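Local coordinates for protein phosphoglycolate phosphatase (Thermoplasma acidophilum, PDB 1L6R) that catalyses the magnesium-dependent dephosphorylation of 2-phosphoglycolate to glycolate and, less efficiently, releases phosphate from inorganic pyrophosphate, at residues Met4-Ala9 / Tyr169-Val174; Glu112-Phe117 / His146-Gly151; Glu152-Ala157 / Met182-Leu187. The protein carries 1 engineered substitution. One frame throughout, in Å; residues are numbered along the deposited sequence.

Overall arrangement
Interactions 1 and 3 belong to the core domain of this HAD-like hydrolase, whereas interaction 2 pairs strands 115-117 and 144-149 of the small three-stranded antiparallel sheet. Interaction 1 joins parallel strands 7-11 and 172-175 inside the large sheet. Interaction 3, about 14 Å from it between centres, sets helix 154-164 against helix 182-185, and the two touch where Val-174 packs on Met-184 and Phe-185. Strand 144-149 leads directly into helix 154-164; interactions 2 and 3, about 15 Å apart between centres, touch through Ala-113 and Glu-152, and both reach the second subunit. Interactions 1 and 2 are about 26 Å apart between centres; the metal-binding active site lies close to interactions 2 and 3.

Interaction 1 of 3, residues Met4-Ala9 / Tyr169-Val174; sequences MIRLAA and YDEILV
Leu-7, Ala-8 and Ala-9 run parallel to Ile-172, Leu-173 and Val-174, with strand axes 4.6 Å apart at their closest. Leu-173 supplies both bonds of the ladder between 7-9 and 172-174: its N donates to Leu-7 O at 2.8 Å and its O accepts from Ala-9 N at the same distance. Just ahead of this ladder Glu-171 O is gripped twice, by Arg-6 N at 2.8 Å, tilted from the carbonyl plane, and by Leu-7 N at 3.2 Å, almost in line with the C=O bond. The psi of -20° at Arg-6 turns these successive N-H groups toward one oxygen.

The side chains of Arg-6 and Glu-171 lie alongside each other and point the same way. A bend at chi3 (61°) brings Arg-6 NH1 to Glu-171 OE2 in a straight but weak bond of 3.3 Å, with OE2 at the guanidinium edge and the two planes 79° apart. Glu-171 OE1 accepts from Glu-168 N. On the sheet face of Ala-8 and Leu-173, Ile-5 CG2 rests on Leu-173 CB at 3.8 Å; on the reverse face Leu-7 CD2 meets Ile-172 CG2 at 4.2 Å, and helix 154-164 covers Ala-9 and Val-174. Strand 7-11 carries the nucleophile Asp-11 at its end. The contact is thus held chiefly by backbone bonds within an apolar core, while the weak salt bridge of the exposed Arg-6 probably adds modestly.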
ATOM      1  N   MET A   4      12.805 -14.417 -13.253  1.00 36.08           N
ATOM      2  CA  MET A   4      12.152 -14.178 -14.536  1.00 31.86           C
ATOM      3  C   MET A   4      10.685 -13.783 -14.377  1.00 27.17           C
ATOM      4  O   MET A   4       9.969 -14.339 -13.551  1.00 24.80           O
ATOM      5  CB  MET A   4      12.250 -15.427 -15.413  1.00 34.77           C
ATOM      6  CG  MET A   4      13.678 -15.883 -15.683  0.73 38.22           C
ATOM      7  SD  MET A   4      13.743 -17.355 -16.724  0.36 39.26           S
ATOM      8  CE  MET A   4      13.508 -18.645 -15.502  0.70 42.12           C
ATOM      9  N   ILE A   5      10.246 -12.825 -15.187  1.00 22.81           N
ATOM     10  CA  ILE A   5       8.866 -12.356 -15.141  1.00 20.04           C
ATOM     11  C   ILE A   5       7.914 -13.431 -15.656  1.00 18.40           C
ATOM     12  O   ILE A   5       8.042 -13.899 -16.792  1.00 19.55           O
ATOM     13  CB  ILE A   5       8.700 -11.075 -15.985  1.00 18.57           C
ATOM     14  CG1 ILE A   5       9.530  -9.943 -15.370  1.00 19.72           C
ATOM     15  CG2 ILE A   5       7.222 -10.698 -16.082  1.00 18.55           C
ATOM     16  CD1 ILE A   5       9.666  -8.738 -16.264  1.00 22.22           C
ATOM     17  N   ARG A   6       6.965 -13.822 -14.812  1.00 17.14           N
ATOM     18  CA  ARG A   6       5.990 -14.844 -15.169  1.00 17.83           C
ATOM     19  C   ARG A   6       4.582 -14.287 -15.325  1.00 16.54           C
ATOM     20  O   ARG A   6       3.732 -14.904 -15.961  1.00 17.19           O
ATOM     21  CB  ARG A   6       5.976 -15.943 -14.106  1.00 19.40           C
ATOM     22  CG  ARG A   6       7.287 -16.707 -14.013  0.92 24.29           C
ATOM     23  CD  ARG A   6       7.336 -17.592 -12.782  0.62 27.74           C
ATOM     24  NE  ARG A   6       6.284 -18.604 -12.772  0.77 31.27           N
ATOM     25  CZ  ARG A   6       6.086 -19.452 -11.769  0.90 33.00           C
ATOM     26  NH1 ARG A   6       6.871 -19.406 -10.700  0.80 34.38           N
ATOM     27  NH2 ARG A   6       5.107 -20.344 -11.833  0.68 34.52           N
ATOM     28  N   LEU A   7       4.338 -13.115 -14.750  1.00 14.64           N
ATOM     29  CA  LEU A   7       3.014 -12.521 -14.821  1.00 13.71           C
ATOM     30  C   LEU A   7       3.103 -11.010 -14.922  1.00 14.27           C
ATOM     31  O   LEU A   7       3.957 -10.391 -14.278  1.00 13.73           O
ATOM     32  CB  LEU A   7       2.212 -12.923 -13.576  1.00 14.55           C
ATOM     33  CG  LEU A   7       0.754 -12.450 -13.480  1.00 14.48           C
ATOM     34  CD1 LEU A   7      -0.044 -13.455 -12.671  1.00 16.12           C
ATOM     35  CD2 LEU A   7       0.676 -11.054 -12.854  1.00 15.14           C
ATOM     36  N   ALA A   8       2.236 -10.432 -15.751  1.00 12.96           N
ATOM     37  CA  ALA A   8       2.168  -8.982 -15.909  1.00 13.30           C
ATOM     38  C   ALA A   8       0.754  -8.515 -15.577  1.00 13.38           C
ATOM     39  O   ALA A   8      -0.228  -9.051 -16.094  1.00 13.84           O
ATOM     40  CB  ALA A   8       2.529  -8.571 -17.333  1.00 13.94           C
ATOM     41  N   ALA A   9       0.662  -7.524 -14.694  1.00 12.58           N
ATOM     42  CA  ALA A   9      -0.624  -6.953 -14.296  1.00 11.97           C
ATOM     43  C   ALA A   9      -0.654  -5.569 -14.934  1.00 11.57           C
ATOM     44  O   ALA A   9       0.209  -4.729 -14.666  1.00 11.99           O
ATOM     45  CB  ALA A   9      -0.720  -6.861 -12.779  1.00 12.99           C
ATOM     46  N   TYR A 169       7.570 -11.607  -5.658  1.00 17.55           N
ATOM     47  CA  TYR A 169       7.309 -10.290  -6.219  1.00 16.22           C
ATOM     48  C   TYR A 169       8.131  -9.989  -7.469  1.00 16.01           C
ATOM     49  O   TYR A 169       7.634  -9.345  -8.397  1.00 16.28           O
ATOM     50  CB  TYR A 169       7.569  -9.195  -5.175  1.00 15.52           C
ATOM     51  CG  TYR A 169       6.466  -9.007  -4.150  1.00 14.72           C
ATOM     52  CD1 TYR A 169       5.169  -8.644  -4.536  1.00 14.43           C
ATOM     53  CD2 TYR A 169       6.732  -9.133  -2.786  1.00 14.50           C
ATOM     54  CE1 TYR A 169       4.167  -8.407  -3.579  1.00 13.13           C
ATOM     55  CE2 TYR A 169       5.744  -8.897  -1.827  1.00 13.02           C
ATOM     56  CZ  TYR A 169       4.471  -8.533  -2.228  1.00 12.29           C
ATOM     57  OH  TYR A 169       3.524  -8.269  -1.265  1.00 15.44           O
ATOM     58  N   ASP A 170       9.383 -10.445  -7.498  1.00 16.77           N
ATOM     59  CA  ASP A 170      10.257 -10.189  -8.643  1.00 17.79           C
ATOM     60  C   ASP A 170       9.870 -10.950  -9.906  1.00 17.28           C
ATOM     61  O   ASP A 170      10.481 -10.755 -10.959  1.00 18.56           O
ATOM     62  CB  ASP A 170      11.728 -10.467  -8.283  1.00 21.87           C
ATOM     63  CG  ASP A 170      11.989 -11.917  -7.909  0.72 23.94           C
ATOM     64  OD1 ASP A 170      13.166 -12.252  -7.648  0.39 26.24           O
ATOM     65  OD2 ASP A 170      11.037 -12.724  -7.869  0.42 25.23           O
ATOM     66  N   GLU A 171       8.855 -11.805  -9.796  1.00 16.73           N
ATOM     67  CA  GLU A 171       8.357 -12.566 -10.946  1.00 16.20           C
ATOM     68  C   GLU A 171       7.111 -11.882 -11.518  1.00 16.28           C
ATOM     69  O   GLU A 171       6.486 -12.379 -12.453  1.00 16.27           O
ATOM     70  CB  GLU A 171       7.994 -13.995 -10.536  1.00 16.84           C
ATOM     71  CG  GLU A 171       9.191 -14.838 -10.085  1.00 18.13           C
ATOM     72  CD  GLU A 171       8.788 -16.236  -9.651  1.00 18.99           C
ATOM     73  OE1 GLU A 171       7.960 -16.368  -8.723  1.00 19.47           O
ATOM     74  OE2 GLU A 171       9.300 -17.214 -10.245  1.00 21.92           O
ATOM     75  N   ILE A 172       6.762 -10.732 -10.949  1.00 15.35           N
ATOM     76  CA  ILE A 172       5.595  -9.982 -11.392  1.00 13.78           C
ATOM     77  C   ILE A 172       6.015  -8.633 -11.964  1.00 13.77           C
ATOM     78  O   ILE A 172       6.851  -7.930 -11.390  1.00 13.51           O
ATOM     79  CB  ILE A 172       4.625  -9.724 -10.204  1.00 13.91           C
ATOM     80  CG1 ILE A 172       4.102 -11.058  -9.663  1.00 14.79           C
ATOM     81  CG2 ILE A 172       3.485  -8.804 -10.637  1.00 13.84           C
ATOM     82  CD1 ILE A 172       3.328 -10.934  -8.370  1.00 16.28           C
ATOM     83  N   LEU A 173       5.434  -8.283 -13.104  1.00 12.94           N
ATOM     84  CA  LEU A 173       5.688  -7.003 -13.744  1.00 13.31           C
ATOM     85  C   LEU A 173       4.377  -6.227 -13.707  1.00 12.55           C
ATOM     86  O   LEU A 173       3.331  -6.761 -14.088  1.00 13.09           O
ATOM     87  CB  LEU A 173       6.114  -7.199 -15.211  1.00 12.74           C
ATOM     88  CG  LEU A 173       6.090  -5.940 -16.093  1.00 13.85           C
ATOM     89  CD1 LEU A 173       7.166  -4.939 -15.624  1.00 14.09           C
ATOM     90  CD2 LEU A 173       6.334  -6.335 -17.545  1.00 13.89           C
ATOM     91  N   VAL A 174       4.417  -4.989 -13.225  1.00 12.07           N
ATOM     92  CA  VAL A 174       3.210  -4.168 -13.236  1.00 11.67           C
ATOM     93  C   VAL A 174       3.416  -3.028 -14.237  1.00 12.33           C
ATOM     94  O   VAL A 174       4.519  -2.501 -14.386  1.00 12.80           O
ATOM     95  CB  VAL A 174       2.861  -3.584 -11.837  1.00 11.09           C
ATOM     96  CG1 VAL A 174       2.610  -4.715 -10.850  1.00 12.43           C
ATOM     97  CG2 VAL A 174       3.962  -2.657 -11.353  1.00 12.22           C
TER

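Interaction 2 of 3, residues Glu112-Phe117 / His146-Gly151; sequences EASTGF and HLMNRG
Leu-147 N donates to Thr-115 O at 2.8 Å, and Thr-115 N returns a bond of 3.2 Å to Leu-147 O, which it meets in the carbonyl plane. These two residues form an antiparallel hydrogen-bonded pair; Gly-116 and His-146 follow as the non-hydrogen-bonded pair. The Phe-117 ring, with CG between the backbone N and the carbonyl carbon (chi1 66°), turns back along the ladder: its CE1 lies 3.9 Å from Leu-147 CB, the side chains crossing at about a right angle, and Leu-147 N sits at the ring edge.

Met-148 starts away from the partner strand, but bends at chi2 and chi3 curl its thioether round, placing SD 3.5 Å and CE 3.6 Å from Ser-114 CB. Ser-114 OG itself is bonded to Glu-68, and Asn-149 ND2 to Glu-152 and Ser-85, both residues thus bonding to neighbouring loops. His-146 NE2 makes a weak hydrogen bond to Gly-46 O, and the histidine side chain comes within about 4 Å of a bound calcium ion. Strand 136-141 flanks strand 144-149 on its other edge, while helix 87-96 packs on Thr-115 and Leu-147, on one face of the three-stranded sheet.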
ATOM      1  N   GLU A 112     -20.575  -4.092  -7.719  1.00 10.16           N
ATOM      2  CA  GLU A 112     -20.895  -4.914  -6.558  1.00 11.01           C
ATOM      3  C   GLU A 112     -20.002  -4.661  -5.364  1.00 11.67           C
ATOM      4  O   GLU A 112     -20.338  -5.045  -4.248  1.00 13.32           O
ATOM      5  CB  GLU A 112     -20.759  -6.398  -6.912  1.00 12.32           C
ATOM      6  CG  GLU A 112     -21.641  -6.855  -8.069  1.00 15.28           C
ATOM      7  CD  GLU A 112     -21.469  -8.328  -8.415  1.00 20.18           C
ATOM      8  OE1 GLU A 112     -21.347  -9.157  -7.483  1.00 21.17           O
ATOM      9  OE2 GLU A 112     -21.472  -8.659  -9.624  1.00 19.91           O
ATOM     10  N   ALA A 113     -18.875  -3.994  -5.586  1.00 11.90           N
ATOM     11  CA  ALA A 113     -17.888  -3.810  -4.525  1.00 10.35           C
ATOM     12  C   ALA A 113     -17.435  -2.386  -4.245  1.00 10.68           C
ATOM     13  O   ALA A 113     -16.532  -2.173  -3.429  1.00 11.61           O
ATOM     14  CB  ALA A 113     -16.667  -4.664  -4.870  1.00 11.18           C
ATOM     15  N   SER A 114     -18.053  -1.430  -4.923  1.00 10.82           N
ATOM     16  CA  SER A 114     -17.689  -0.019  -4.798  1.00 10.73           C
ATOM     17  C   SER A 114     -18.749   0.765  -5.548  1.00 10.84           C
ATOM     18  O   SER A 114     -19.689   0.178  -6.084  1.00 11.09           O
ATOM     19  CB  SER A 114     -16.328   0.228  -5.449  1.00 11.06           C
ATOM     20  OG  SER A 114     -16.409  -0.005  -6.842  1.00 11.94           O
ATOM     21  N   THR A 115     -18.583   2.086  -5.609  1.00 10.87           N
ATOM     22  CA  THR A 115     -19.547   2.933  -6.294  1.00 10.71           C
ATOM     23  C   THR A 115     -18.858   3.969  -7.175  1.00 10.68           C
ATOM     24  O   THR A 115     -17.983   4.702  -6.713  1.00 11.53           O
ATOM     25  CB  THR A 115     -20.421   3.663  -5.259  1.00 10.85           C
ATOM     26  OG1 THR A 115     -21.011   2.696  -4.385  1.00 12.06           O
ATOM     27  CG2 THR A 115     -21.519   4.468  -5.925  1.00 12.79           C
ATOM     28  N   GLY A 116     -19.251   4.022  -8.442  1.00  9.59           N
ATOM     29  CA  GLY A 116     -18.686   5.021  -9.340  1.00 10.89           C
ATOM     30  C   GLY A 116     -19.542   6.280  -9.261  1.00 10.53           C
ATOM     31  O   GLY A 116     -20.698   6.244  -8.837  1.00 10.85           O
ATOM     32  N   PHE A 117     -18.989   7.418  -9.665  1.00 10.96           N
ATOM     33  CA  PHE A 117     -19.775   8.644  -9.619  1.00 10.39           C
ATOM     34  C   PHE A 117     -19.173   9.754 -10.455  1.00 10.51           C
ATOM     35  O   PHE A 117     -18.012   9.676 -10.868  1.00 11.16           O
ATOM     36  CB  PHE A 117     -19.949   9.139  -8.154  1.00 10.71           C
ATOM     37  CG  PHE A 117     -18.667   9.595  -7.476  1.00  9.42           C
ATOM     38  CD1 PHE A 117     -17.845   8.691  -6.807  1.00 10.12           C
ATOM     39  CD2 PHE A 117     -18.323  10.951  -7.460  1.00 10.44           C
ATOM     40  CE1 PHE A 117     -16.701   9.123  -6.124  1.00 10.25           C
ATOM     41  CE2 PHE A 117     -17.185  11.399  -6.783  1.00 10.14           C
ATOM     42  CZ  PHE A 117     -16.370  10.492  -6.111  1.00 10.07           C
ATOM     43  N   HIS A 146     -14.352   7.137  -8.454  1.00  9.62           N
ATOM     44  CA  HIS A 146     -14.603   5.887  -7.771  1.00  9.68           C
ATOM     45  C   HIS A 146     -14.582   6.122  -6.286  1.00 11.13           C
ATOM     46  O   HIS A 146     -13.672   6.770  -5.779  1.00 11.52           O
ATOM     47  CB  HIS A 146     -13.516   4.878  -8.128  1.00  9.93           C
ATOM     48  CG  HIS A 146     -13.514   4.507  -9.570  1.00  9.69           C
ATOM     49  ND1 HIS A 146     -12.844   5.225 -10.540  1.00 12.53           N
ATOM     50  CD2 HIS A 146     -14.192   3.533 -10.216  1.00  7.53           C
ATOM     51  CE1 HIS A 146     -13.119   4.705 -11.725  1.00  7.14           C
ATOM     52  NE2 HIS A 146     -13.931   3.678 -11.554  1.00 12.43           N
ATOM     53  N   LEU A 147     -15.611   5.616  -5.610  1.00 10.31           N
ATOM     54  CA  LEU A 147     -15.721   5.690  -4.157  1.00 10.91           C
ATOM     55  C   LEU A 147     -15.414   4.257  -3.737  1.00 10.92           C
ATOM     56  O   LEU A 147     -16.217   3.339  -3.945  1.00 11.11           O
ATOM     57  CB  LEU A 147     -17.133   6.091  -3.740  1.00 12.82           C
ATOM     58  CG  LEU A 147     -17.394   6.093  -2.231  1.00 11.09           C
ATOM     59  CD1 LEU A 147     -16.542   7.147  -1.527  1.00 12.44           C
ATOM     60  CD2 LEU A 147     -18.881   6.346  -1.988  1.00 13.55           C
ATOM     61  N   MET A 148     -14.234   4.092  -3.151  1.00 11.30           N
ATOM     62  CA  MET A 148     -13.718   2.794  -2.764  1.00 10.87           C
ATOM     63  C   MET A 148     -13.560   2.625  -1.272  1.00 12.21           C
ATOM     64  O   MET A 148     -13.403   3.601  -0.536  1.00 13.15           O
ATOM     65  CB  MET A 148     -12.324   2.601  -3.372  1.00 10.85           C
ATOM     66  CG  MET A 148     -12.195   2.925  -4.845  1.00 11.78           C
ATOM     67  SD  MET A 148     -13.232   1.883  -5.870  1.00 11.91           S
ATOM     68  CE  MET A 148     -12.740   0.265  -5.278  1.00 12.89           C
ATOM     69  N   ASN A 149     -13.575   1.371  -0.837  1.00 13.00           N
ATOM     70  CA  ASN A 149     -13.324   1.049   0.557  1.00 12.50           C
ATOM     71  C   ASN A 149     -11.798   1.196   0.708  1.00 12.71           C
ATOM     72  O   ASN A 149     -11.043   0.884  -0.225  1.00 14.17           O
ATOM     73  CB  ASN A 149     -13.751  -0.395   0.833  1.00 13.89           C
ATOM     74  CG  ASN A 149     -15.265  -0.565   0.830  1.00 14.48           C
ATOM     75  OD1 ASN A 149     -15.943  -0.156   1.774  1.00 17.86           O
ATOM     76  ND2 ASN A 149     -15.801  -1.156  -0.235  1.00 15.65           N
ATOM     77  N   ARG A 150     -11.329   1.687   1.850  1.00 13.89           N
ATOM     78  CA  ARG A 150      -9.888   1.843   2.051  1.00 13.91           C
ATOM     79  C   ARG A 150      -9.195   0.489   1.872  1.00 14.21           C
ATOM     80  O   ARG A 150      -9.604  -0.507   2.470  1.00 15.95           O
ATOM     81  CB  ARG A 150      -9.609   2.382   3.461  1.00 15.58           C
ATOM     82  CG  ARG A 150      -8.134   2.409   3.868  1.00 16.77           C
ATOM     83  CD  ARG A 150      -7.333   3.502   3.181  1.00 18.23           C
ATOM     84  NE  ARG A 150      -7.783   4.839   3.560  1.00 18.80           N
ATOM     85  CZ  ARG A 150      -7.056   5.944   3.409  1.00 18.66           C
ATOM     86  NH1 ARG A 150      -5.837   5.881   2.895  1.00 19.17           N
ATOM     87  NH2 ARG A 150      -7.561   7.117   3.764  1.00 19.09           N
ATOM     88  N   GLY A 151      -8.159   0.455   1.038  1.00 13.49           N
ATOM     89  CA  GLY A 151      -7.430  -0.780   0.802  1.00 14.47           C
ATOM     90  C   GLY A 151      -7.899  -1.589  -0.397  1.00 12.75           C
ATOM     91  O   GLY A 151      -7.296  -2.609  -0.740  1.00 13.47           O
TER

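Interaction 3 of 3, residues Glu152-Ala157 / Met182-Leu187; sequences EDKAFA and MPMFQL
Ala-155 CB fits against Pro-183, 3.9 Å from the ring's CB and 3.4 Å from the carbonyl O, while Leu-187 CD1 approaches Ala-155 CA at 4.1 Å. Lys-154 lays its aliphatic chain across Met-184, CD reaching CE at 3.8 Å. With CG between the backbone N and the carbonyl carbon (chi1 65°) and the chain extended beyond it, Met-184 passes obliquely over the lysine's methylenes. Asp-153 OD2 touches Pro-183 CB at 3.8 Å; its other oxygen, OD1, accepts from Phe-156 N at 2.9 Å, an N-cap bond that fixes the carboxylate at the start of helix 154-164. With an alanine here, Phe-156 N would probably lose its capping acceptor and the Pro-183 ring part of its cover.

Within 182-187, Gln-186 NE2 donates to Pro-183 O at 2.9 Å, in the carbonyl plane. Farther out, Leu-44 of the central sheet backs Lys-154 and Met-184. The lysine's end leaves the apolar patch to pair NZ with Asp-181 and bond Asn-180 O, both residues being calcium ligands together with Asp-11 and Asp-177. This placement is consistent with the substrate-binding role inferred for Lys-154, and with the lysine and acidic metal-binding loop characteristic of HAD-superfamily active sites.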
ATOM      1  N   GLU A 152      -8.972  -1.142  -1.038  1.00 12.82           N
ATOM      2  CA  GLU A 152      -9.533  -1.825  -2.203  1.00 12.96           C
ATOM      3  C   GLU A 152      -8.851  -1.163  -3.398  1.00 12.77           C
ATOM      4  O   GLU A 152      -9.382  -0.239  -4.021  1.00 13.92           O
ATOM      5  CB  GLU A 152     -11.047  -1.605  -2.203  1.00 11.69           C
ATOM      6  CG  GLU A 152     -11.815  -2.357  -3.261  1.00 11.80           C
ATOM      7  CD  GLU A 152     -13.317  -2.148  -3.133  1.00 12.24           C
ATOM      8  OE1 GLU A 152     -13.741  -1.314  -2.302  1.00 12.46           O
ATOM      9  OE2 GLU A 152     -14.076  -2.816  -3.872  1.00 12.58           O
ATOM     10  N   ASP A 153      -7.658  -1.654  -3.709  1.00 12.36           N
ATOM     11  CA  ASP A 153      -6.849  -1.052  -4.757  1.00 11.21           C
ATOM     12  C   ASP A 153      -6.012  -2.028  -5.554  1.00 11.15           C
ATOM     13  O   ASP A 153      -6.113  -3.243  -5.381  1.00 12.59           O
ATOM     14  CB  ASP A 153      -5.931   0.012  -4.139  1.00 12.81           C
ATOM     15  CG  ASP A 153      -5.012  -0.543  -3.055  1.00 15.12           C
ATOM     16  OD1 ASP A 153      -4.711  -1.753  -3.058  1.00 14.17           O
ATOM     17  OD2 ASP A 153      -4.563   0.249  -2.193  1.00 18.25           O
ATOM     18  N   LYS A 154      -5.156  -1.485  -6.412  1.00 12.35           N
ATOM     19  CA  LYS A 154      -4.328  -2.327  -7.257  1.00 12.42           C
ATOM     20  C   LYS A 154      -3.319  -3.163  -6.480  1.00 12.63           C
ATOM     21  O   LYS A 154      -2.925  -4.228  -6.947  1.00 13.61           O
ATOM     22  CB  LYS A 154      -3.630  -1.480  -8.335  1.00 13.62           C
ATOM     23  CG  LYS A 154      -4.603  -0.832  -9.338  1.00 14.17           C
ATOM     24  CD  LYS A 154      -3.871  -0.381 -10.614  1.00 13.56           C
ATOM     25  CE  LYS A 154      -4.815   0.269 -11.635  1.00 14.31           C
ATOM     26  NZ  LYS A 154      -5.225   1.662 -11.255  1.00 14.48           N
ATOM     27  N   ALA A 155      -2.904  -2.699  -5.299  1.00 12.09           N
ATOM     28  CA  ALA A 155      -1.966  -3.469  -4.484  1.00 11.73           C
ATOM     29  C   ALA A 155      -2.687  -4.717  -3.980  1.00 11.96           C
ATOM     30  O   ALA A 155      -2.116  -5.806  -3.955  1.00 12.05           O
ATOM     31  CB  ALA A 155      -1.460  -2.634  -3.305  1.00 13.34           C
ATOM     32  N   PHE A 156      -3.942  -4.553  -3.571  1.00 11.68           N
ATOM     33  CA  PHE A 156      -4.720  -5.691  -3.106  1.00 12.53           C
ATOM     34  C   PHE A 156      -4.796  -6.728  -4.238  1.00 13.00           C
ATOM     35  O   PHE A 156      -4.588  -7.920  -4.017  1.00 12.89           O
ATOM     36  CB  PHE A 156      -6.131  -5.229  -2.722  1.00 13.23           C
ATOM     37  CG  PHE A 156      -7.065  -6.350  -2.372  1.00 13.84           C
ATOM     38  CD1 PHE A 156      -7.153  -6.826  -1.066  1.00 15.09           C
ATOM     39  CD2 PHE A 156      -7.851  -6.946  -3.354  1.00 14.56           C
ATOM     40  CE1 PHE A 156      -8.011  -7.883  -0.743  1.00 14.84           C
ATOM     41  CE2 PHE A 156      -8.713  -8.004  -3.046  1.00 14.96           C
ATOM     42  CZ  PHE A 156      -8.793  -8.474  -1.737  1.00 15.24           C
ATOM     43  N   ALA A 157      -5.084  -6.269  -5.453  1.00 12.20           N
ATOM     44  CA  ALA A 157      -5.199  -7.182  -6.591  1.00 12.78           C
ATOM     45  C   ALA A 157      -3.889  -7.894  -6.937  1.00 12.05           C
ATOM     46  O   ALA A 157      -3.878  -9.106  -7.182  1.00 13.21           O
ATOM     47  CB  ALA A 157      -5.723  -6.429  -7.818  1.00 11.79           C
ATOM     48  N   MET A 182       0.151   3.959  -8.097  1.00 11.86           N
ATOM     49  CA  MET A 182       1.246   3.899  -7.140  1.00 12.15           C
ATOM     50  C   MET A 182       1.096   2.747  -6.142  1.00 13.09           C
ATOM     51  O   MET A 182       2.095   2.180  -5.717  1.00 13.91           O
ATOM     52  CB  MET A 182       1.413   5.238  -6.409  1.00 11.96           C
ATOM     53  CG  MET A 182       2.678   5.296  -5.540  1.00 12.78           C
ATOM     54  SD  MET A 182       4.244   4.913  -6.396  1.00 13.44           S
ATOM     55  CE  MET A 182       4.623   6.520  -7.146  1.00 15.81           C
ATOM     56  N   PRO A 183      -0.146   2.371  -5.767  1.00 12.85           N
ATOM     57  CA  PRO A 183      -0.239   1.256  -4.816  1.00 13.55           C
ATOM     58  C   PRO A 183       0.466  -0.006  -5.306  1.00 13.52           C
ATOM     59  O   PRO A 183       1.074  -0.723  -4.504  1.00 15.38           O
ATOM     60  CB  PRO A 183      -1.741   1.065  -4.652  1.00 14.31           C
ATOM     61  CG  PRO A 183      -2.244   2.475  -4.724  1.00 14.06           C
ATOM     62  CD  PRO A 183      -1.452   3.041  -5.910  1.00 13.93           C
ATOM     63  N   MET A 184       0.398  -0.300  -6.602  1.00 12.81           N
ATOM     64  CA  MET A 184       1.102  -1.485  -7.065  1.00 13.60           C
ATOM     65  C   MET A 184       2.564  -1.176  -7.393  1.00 13.94           C
ATOM     66  O   MET A 184       3.417  -2.051  -7.268  1.00 14.19           O
ATOM     67  CB  MET A 184       0.386  -2.160  -8.248  1.00 14.00           C
ATOM     68  CG  MET A 184       0.290  -1.386  -9.538  1.00 13.40           C
ATOM     69  SD  MET A 184      -0.594  -2.420 -10.740  1.00 12.90           S
ATOM     70  CE  MET A 184      -0.560  -1.340 -12.161  1.00 12.35           C
ATOM     71  N   PHE A 185       2.867   0.067  -7.773  1.00 14.05           N
ATOM     72  CA  PHE A 185       4.257   0.417  -8.072  1.00 14.85           C
ATOM     73  C   PHE A 185       5.131   0.488  -6.824  1.00 16.10           C
ATOM     74  O   PHE A 185       6.359   0.441  -6.916  1.00 19.95           O
ATOM     75  CB  PHE A 185       4.352   1.739  -8.851  1.00 13.71           C
ATOM     76  CG  PHE A 185       4.221   1.565 -10.338  1.00 13.24           C
ATOM     77  CD1 PHE A 185       3.017   1.139 -10.905  1.00 12.62           C
ATOM     78  CD2 PHE A 185       5.318   1.766 -11.173  1.00 14.36           C
ATOM     79  CE1 PHE A 185       2.915   0.913 -12.267  1.00 12.25           C
ATOM     80  CE2 PHE A 185       5.222   1.542 -12.534  1.00 12.13           C
ATOM     81  CZ  PHE A 185       4.023   1.113 -13.088  1.00 12.75           C
ATOM     82  N   GLN A 186       4.511   0.596  -5.659  1.00 14.46           N
ATOM     83  CA  GLN A 186       5.296   0.640  -4.438  1.00 15.53           C
ATOM     84  C   GLN A 186       5.576  -0.762  -3.880  1.00 15.27           C
ATOM     85  O   GLN A 186       6.320  -0.905  -2.911  1.00 16.80           O
ATOM     86  CB  GLN A 186       4.632   1.566  -3.406  1.00 16.81           C
ATOM     87  CG  GLN A 186       3.255   1.170  -2.925  1.00 15.87           C
ATOM     88  CD  GLN A 186       3.295   0.135  -1.827  1.00 18.50           C
ATOM     89  OE1 GLN A 186       4.047   0.277  -0.859  1.00 20.30           O
ATOM     90  NE2 GLN A 186       2.476  -0.905  -1.958  1.00 20.66           N
ATOM     91  N   LEU A 187       5.000  -1.793  -4.505  1.00 13.97           N
ATOM     92  CA  LEU A 187       5.257  -3.175  -4.089  1.00 13.37           C
ATOM     93  C   LEU A 187       6.647  -3.544  -4.630  1.00 13.33           C
ATOM     94  O   LEU A 187       7.166  -2.870  -5.517  1.00 14.40           O
ATOM     95  CB  LEU A 187       4.206  -4.130  -4.675  1.00 12.68           C
ATOM     96  CG  LEU A 187       2.776  -3.987  -4.149  1.00 12.92           C
ATOM     97  CD1 LEU A 187       1.852  -4.901  -4.945  1.00 12.76           C
ATOM     98  CD2 LEU A 187       2.725  -4.345  -2.668  1.00 15.16           C
TER